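Local atomic coordinates of Udp-n-acetylglucosamine pyrophosphorylase (Trypanosoma brucei, PDB entry 4BQH), a protein that probably catalyses the conversion of N-acetyl-glucosamine 1-phosphate and UTP to UDP-N-acetylglucosamine and diphosphate in nucleotide-sugar biosynthesis. Residues R173-V178 against R269-A274; N195-F198 against Q204-F207. All coordinates share one frame; numbering follows the deposited sequence.

Contact 1: R173-V178 against R269-A274; sequences RVQLLV and RKLGIA
The carboxamide of Q175 presents one flat face to L271, whose methyl CD1 stands almost squarely above it, 4.0 Å from CD and equally far from OE1 of the glutamine. The edge at OE1 belongs to a different partner, since this oxygen accepts a hydrogen bond from NE2 of H206 on the next strand. That bond runs close to the amide plane while the methyl lies over the face, and it helps to fix the rotation of the amide. Lower down the side chain the contact is purely aliphatic: I273 lays the end of its longer branch against the glutamine, CD1 meeting Q175 CG at 3.7 Å. The Q175 chain bends at chi2 (-64°), which separates the two roles, with CG left for the isoleucine and the amide turned toward the leucine. Glutamine suits this place because its methylenes can pack like a hydrocarbon while its amide keeps a polar partner, H206. L271 and I273 can both reach it because the chain turns between them: G272 has positive phi (83°), and its N bonds to R269 O at 3.0 Å in a Schellman motif ending helix 264-270. The exit of that helix, leading into strand 275-280, thus packs on strand 175-180 across strand 114-119, over parallel strands of the alpha/beta nucleotidyltransferase domain, consistent with its GT-A clan; L176 points to the opposite face, toward helix 147-166.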
loop_
_atom_site.group_PDB
_atom_site.type_symbol
_atom_site.label_atom_id
_atom_site.label_comp_id
_atom_site.label_asym_id
_atom_site.label_seq_id
_atom_site.Cartn_x
_atom_site.Cartn_y
_atom_site.Cartn_z
ATOM N N ARG A 173 10.195 5.384 -16.214
ATOM C CA ARG A 173 10.300 4.165 -15.407
ATOM C C ARG A 173 9.924 4.426 -13.950
ATOM O O ARG A 173 10.569 5.204 -13.254
ATOM C CB ARG A 173 11.717 3.533 -15.486
ATOM C CG ARG A 173 12.041 2.896 -16.843
ATOM C CD ARG A 173 11.005 1.834 -17.207
ATOM N NE ARG A 173 11.212 1.219 -18.524
ATOM C CZ ARG A 173 10.418 1.378 -19.584
ATOM N NH1 ARG A 173 9.344 2.157 -19.533
ATOM N NH2 ARG A 173 10.710 0.750 -20.714
ATOM N N VAL A 174 8.874 3.753 -13.508
ATOM C CA VAL A 174 8.508 3.760 -12.088
ATOM C C VAL A 174 9.202 2.528 -11.450
ATOM O O VAL A 174 8.990 1.396 -11.916
ATOM C CB VAL A 174 6.979 3.620 -11.930
ATOM C CG1 VAL A 174 6.605 3.411 -10.451
ATOM C CG2 VAL A 174 6.268 4.829 -12.522
ATOM N N GLN A 175 10.022 2.722 -10.414
ATOM C CA GLN A 175 10.646 1.563 -9.730
ATOM C C GLN A 175 9.580 0.870 -8.904
ATOM O O GLN A 175 8.875 1.541 -8.147
ATOM C CB GLN A 175 11.792 2.005 -8.829
ATOM C CG GLN A 175 12.902 2.751 -9.582
ATOM C CD GLN A 175 13.595 1.870 -10.598
ATOM O OE1 GLN A 175 13.872 0.698 -10.337
ATOM N NE2 GLN A 175 13.858 2.425 -11.786
ATOM N N LEU A 176 9.452 -0.448 -9.073
ATOM C CA LEU A 176 8.472 -1.230 -8.344
ATOM C C LEU A 176 9.204 -1.938 -7.209
ATOM O O LEU A 176 10.175 -2.683 -7.432
ATOM C CB LEU A 176 7.794 -2.260 -9.270
ATOM C CG LEU A 176 6.756 -3.152 -8.574
ATOM C CD1 LEU A 176 5.643 -2.324 -7.939
ATOM C CD2 LEU A 176 6.156 -4.152 -9.540
ATOM N N LEU A 177 8.735 -1.693 -5.989
ATOM C CA LEU A 177 9.334 -2.280 -4.793
ATOM C C LEU A 177 8.303 -3.238 -4.232
ATOM O O LEU A 177 7.201 -2.808 -3.859
ATOM C CB LEU A 177 9.625 -1.167 -3.774
ATOM C CG LEU A 177 10.189 0.163 -4.283
ATOM C CD1 LEU A 177 10.419 1.089 -3.089
ATOM C CD2 LEU A 177 11.471 -0.099 -5.063
ATOM N N VAL A 178 8.627 -4.529 -4.222
ATOM C CA VAL A 178 7.659 -5.532 -3.790
ATOM C C VAL A 178 8.074 -6.007 -2.388
ATOM O O VAL A 178 9.099 -6.674 -2.242
ATOM C CB VAL A 178 7.625 -6.721 -4.783
ATOM C CG1 VAL A 178 6.627 -7.784 -4.322
ATOM C CG2 VAL A 178 7.259 -6.203 -6.162
ATOM N N ARG A 269 18.002 6.216 -3.652
ATOM C CA ARG A 269 18.569 7.567 -3.689
ATOM C C ARG A 269 19.506 7.702 -4.898
ATOM O O ARG A 269 19.442 8.686 -5.629
ATOM C CB ARG A 269 19.323 7.867 -2.397
ATOM C CG ARG A 269 19.900 9.277 -2.340
ATOM C CD ARG A 269 20.590 9.525 -1.006
ATOM N NE ARG A 269 19.677 9.340 0.124
ATOM C CZ ARG A 269 19.796 8.390 1.053
ATOM N NH1 ARG A 269 20.804 7.518 1.016
ATOM N NH2 ARG A 269 18.912 8.321 2.036
ATOM N N LYS A 270 20.347 6.691 -5.101
ATOM C CA LYS A 270 21.267 6.674 -6.259
ATOM C C LYS A 270 20.544 6.663 -7.600
ATOM O O LYS A 270 21.040 7.240 -8.564
ATOM C CB LYS A 270 22.232 5.492 -6.173
ATOM C CG LYS A 270 23.347 5.708 -5.172
ATOM C CD LYS A 270 24.216 4.466 -5.026
ATOM C CE LYS A 270 25.358 4.731 -4.052
ATOM N NZ LYS A 270 26.513 3.801 -4.241
ATOM N N LEU A 271 19.375 6.024 -7.664
ATOM C CA LEU A 271 18.523 6.040 -8.859
ATOM C C LEU A 271 17.756 7.339 -9.071
ATOM O O LEU A 271 17.101 7.492 -10.086
ATOM C CB LEU A 271 17.530 4.872 -8.851
ATOM C CG LEU A 271 18.104 3.469 -9.069
ATOM C CD1 LEU A 271 17.069 2.410 -8.702
ATOM C CD2 LEU A 271 18.568 3.300 -10.516
ATOM N N GLY A 272 17.836 8.272 -8.136
ATOM C CA GLY A 272 17.172 9.581 -8.286
ATOM C C GLY A 272 15.699 9.589 -7.901
ATOM O O GLY A 272 14.958 10.513 -8.262
ATOM N N ILE A 273 15.277 8.580 -7.141
ATOM C CA ILE A 273 13.895 8.533 -6.634
ATOM C C ILE A 273 13.660 9.684 -5.644
ATOM O O ILE A 273 14.456 9.897 -4.721
ATOM C CB ILE A 273 13.588 7.188 -5.940
ATOM C CG1 ILE A 273 13.654 6.035 -6.942
ATOM C CG2 ILE A 273 12.242 7.227 -5.182
ATOM C CD1 ILE A 273 12.613 6.116 -8.044
ATOM N N ALA A 274 12.569 10.414 -5.855
ATOM C CA ALA A 274 12.190 11.520 -4.989
ATOM C C ALA A 274 11.000 11.173 -4.108
ATOM O O ALA A 274 10.895 11.699 -2.989
ATOM C CB ALA A 274 11.856 12.760 -5.816
#

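Contact 2: N195-F198 against Q204-F207; sequences NSYF and QVHF. With SO4 (sulfate ion), chain D.
Where S196, Y197 and F198 run with positive phi through a left-handed turn, closed by F198 N to N195 O at 3.0 Å, the backbone comes nearest strand 205-209 at Y197 and V205, CA atoms 7.9 Å apart. This is the helix-to-strand end of a beta-alpha-beta crossover: strand 175-180 leads through helix 185-194 to its parallel neighbour 205-209. The helix ends in a Schellman motif with S196 as its C-prime residue, and Y197 N bonds back to F192 O. The Y197 ring reaches toward the strand and touches two residues of one face. Its CD1 lies 4.4 Å from V205 CG2, an oblique approach, whereas CE1 meets CE2 of F207 edge to edge, also at 4.4 Å. F192 touches Y197 and sets its ring edge-to-face with F207. Valine and phenylalanine suit alternate strand positions on the apolar face, V205 beside L200 and F207 against helix 185-194; H206, between them, points to the other face, where a polar ring can meet an anion. A sulfate, probably from the crystallisation liquor and also held by R249 and H267, sits there: H206 ND1 donates to O1 at 2.8 Å, nearly straight at 166°, and only weakly to O3.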
loop_
_atom_site.group_PDB
_atom_site.type_symbol
_atom_site.label_atom_id
_atom_site.label_comp_id
_atom_site.label_asym_id
_atom_site.label_seq_id
_atom_site.Cartn_x
_atom_site.Cartn_y
_atom_site.Cartn_z
ATOM N N ASN A 195 6.067 -15.090 -15.228
ATOM C CA ASN A 195 5.168 -14.228 -15.969
ATOM C C ASN A 195 5.873 -13.058 -16.655
ATOM O O ASN A 195 5.216 -12.081 -17.041
ATOM C CB ASN A 195 4.058 -13.739 -15.039
ATOM C CG ASN A 195 3.062 -14.832 -14.714
ATOM O OD1 ASN A 195 2.211 -15.156 -15.539
ATOM N ND2 ASN A 195 3.177 -15.427 -13.522
ATOM N N SER A 196 7.200 -13.167 -16.803
ATOM C CA SER A 196 8.034 -12.141 -17.444
ATOM C C SER A 196 7.817 -10.758 -16.832
ATOM O O SER A 196 7.738 -9.761 -17.556
ATOM C CB SER A 196 7.776 -12.089 -18.961
ATOM O OG SER A 196 8.078 -13.359 -19.505
ATOM N N TYR A 197 7.703 -10.724 -15.500
ATOM C CA TYR A 197 7.524 -9.466 -14.739
ATOM C C TYR A 197 6.352 -8.645 -15.233
ATOM O O TYR A 197 6.337 -7.424 -15.103
ATOM C CB TYR A 197 8.834 -8.637 -14.695
ATOM C CG TYR A 197 10.011 -9.435 -14.212
ATOM C CD1 TYR A 197 10.321 -9.536 -12.849
ATOM C CD2 TYR A 197 10.808 -10.130 -15.122
ATOM C CE1 TYR A 197 11.398 -10.314 -12.413
ATOM C CE2 TYR A 197 11.871 -10.897 -14.701
ATOM C CZ TYR A 197 12.165 -10.993 -13.360
ATOM O OH TYR A 197 13.254 -11.751 -12.991
ATOM N N PHE A 198 5.356 -9.333 -15.796
ATOM C CA PHE A 198 4.096 -8.717 -16.266
ATOM C C PHE A 198 4.326 -7.551 -17.219
ATOM O O PHE A 198 3.545 -6.601 -17.269
ATOM C CB PHE A 198 3.191 -8.336 -15.079
ATOM C CG PHE A 198 2.947 -9.487 -14.125
ATOM C CD1 PHE A 198 2.083 -10.529 -14.473
ATOM C CD2 PHE A 198 3.618 -9.554 -12.904
ATOM C CE1 PHE A 198 1.879 -11.599 -13.597
ATOM C CE2 PHE A 198 3.413 -10.621 -12.024
ATOM C CZ PHE A 198 2.540 -11.639 -12.381
ATOM N N GLN A 204 13.707 -2.915 -13.065
ATOM C CA GLN A 204 12.907 -1.945 -12.299
ATOM C C GLN A 204 12.099 -2.568 -11.152
ATOM O O GLN A 204 11.353 -1.860 -10.485
ATOM C CB GLN A 204 11.977 -1.130 -13.200
ATOM C CG GLN A 204 10.688 -1.846 -13.598
ATOM C CD GLN A 204 9.906 -1.109 -14.669
ATOM O OE1 GLN A 204 9.921 -1.523 -15.834
ATOM N NE2 GLN A 204 9.257 0.021 -14.307
ATOM N N VAL A 205 12.224 -3.878 -10.965
ATOM C CA VAL A 205 11.500 -4.589 -9.921
ATOM C C VAL A 205 12.443 -5.029 -8.814
ATOM O O VAL A 205 13.438 -5.734 -9.074
ATOM C CB VAL A 205 10.731 -5.790 -10.484
ATOM C CG1 VAL A 205 9.942 -6.460 -9.359
ATOM C CG2 VAL A 205 9.799 -5.300 -11.597
ATOM N N HIS A 206 12.128 -4.631 -7.583
ATOM C CA HIS A 206 13.016 -4.857 -6.448
ATOM C C HIS A 206 12.249 -5.586 -5.398
ATOM O O HIS A 206 11.290 -5.043 -4.841
ATOM C CB HIS A 206 13.526 -3.516 -5.896
ATOM C CG HIS A 206 14.117 -2.599 -6.955
ATOM N ND1 HIS A 206 15.433 -2.541 -7.204
ATOM C CD2 HIS A 206 13.514 -1.703 -7.838
ATOM C CE1 HIS A 206 15.677 -1.654 -8.200
ATOM N NE2 HIS A 206 14.500 -1.142 -8.593
ATOM N N PHE A 207 12.640 -6.820 -5.117
ATOM C CA PHE A 207 11.985 -7.597 -4.062
ATOM C C PHE A 207 12.749 -7.423 -2.761
ATOM O O PHE A 207 13.973 -7.527 -2.730
ATOM C CB PHE A 207 11.961 -9.077 -4.430
ATOM C CG PHE A 207 11.231 -9.364 -5.697
ATOM C CD1 PHE A 207 9.846 -9.503 -5.708
ATOM C CD2 PHE A 207 11.941 -9.487 -6.893
ATOM C CE1 PHE A 207 9.184 -9.760 -6.911
ATOM C CE2 PHE A 207 11.297 -9.746 -8.081
ATOM C CZ PHE A 207 9.909 -9.881 -8.087
HETATM S S SO4 D . 18.493 -3.831 -5.796
HETATM O O1 SO4 D . 17.123 -4.380 -5.839
HETATM O O2 SO4 D . 19.170 -4.196 -4.522
HETATM O O3 SO4 D . 18.420 -2.361 -5.903
HETATM O O4 SO4 D . 19.295 -4.439 -6.889
#

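How the contacts relate
Each contact uses one of two neighbouring parallel strands, 175-180 in contact 1 and 205-209 in contact 2, on opposite faces of the sheet, and contact 2 lies within the span of chain that contact 1 closes. The strands are tied by their backbones, L176 N lying 2.8 Å from Q204 O, and V178 CB packs on F207 CD1 at 3.7 Å. Neither contact is fully buried: each has one buried residue of three, contact 1 reaching surface at L271 and contact 2 staying partly covered. Contact 1 sets aliphatic groups against the methylenes and amide of a glutamine; contact 2 is aromatic and apolar. H206 points to the Q175 side, where the sulfate lies about 6 Å from the L271 side chain.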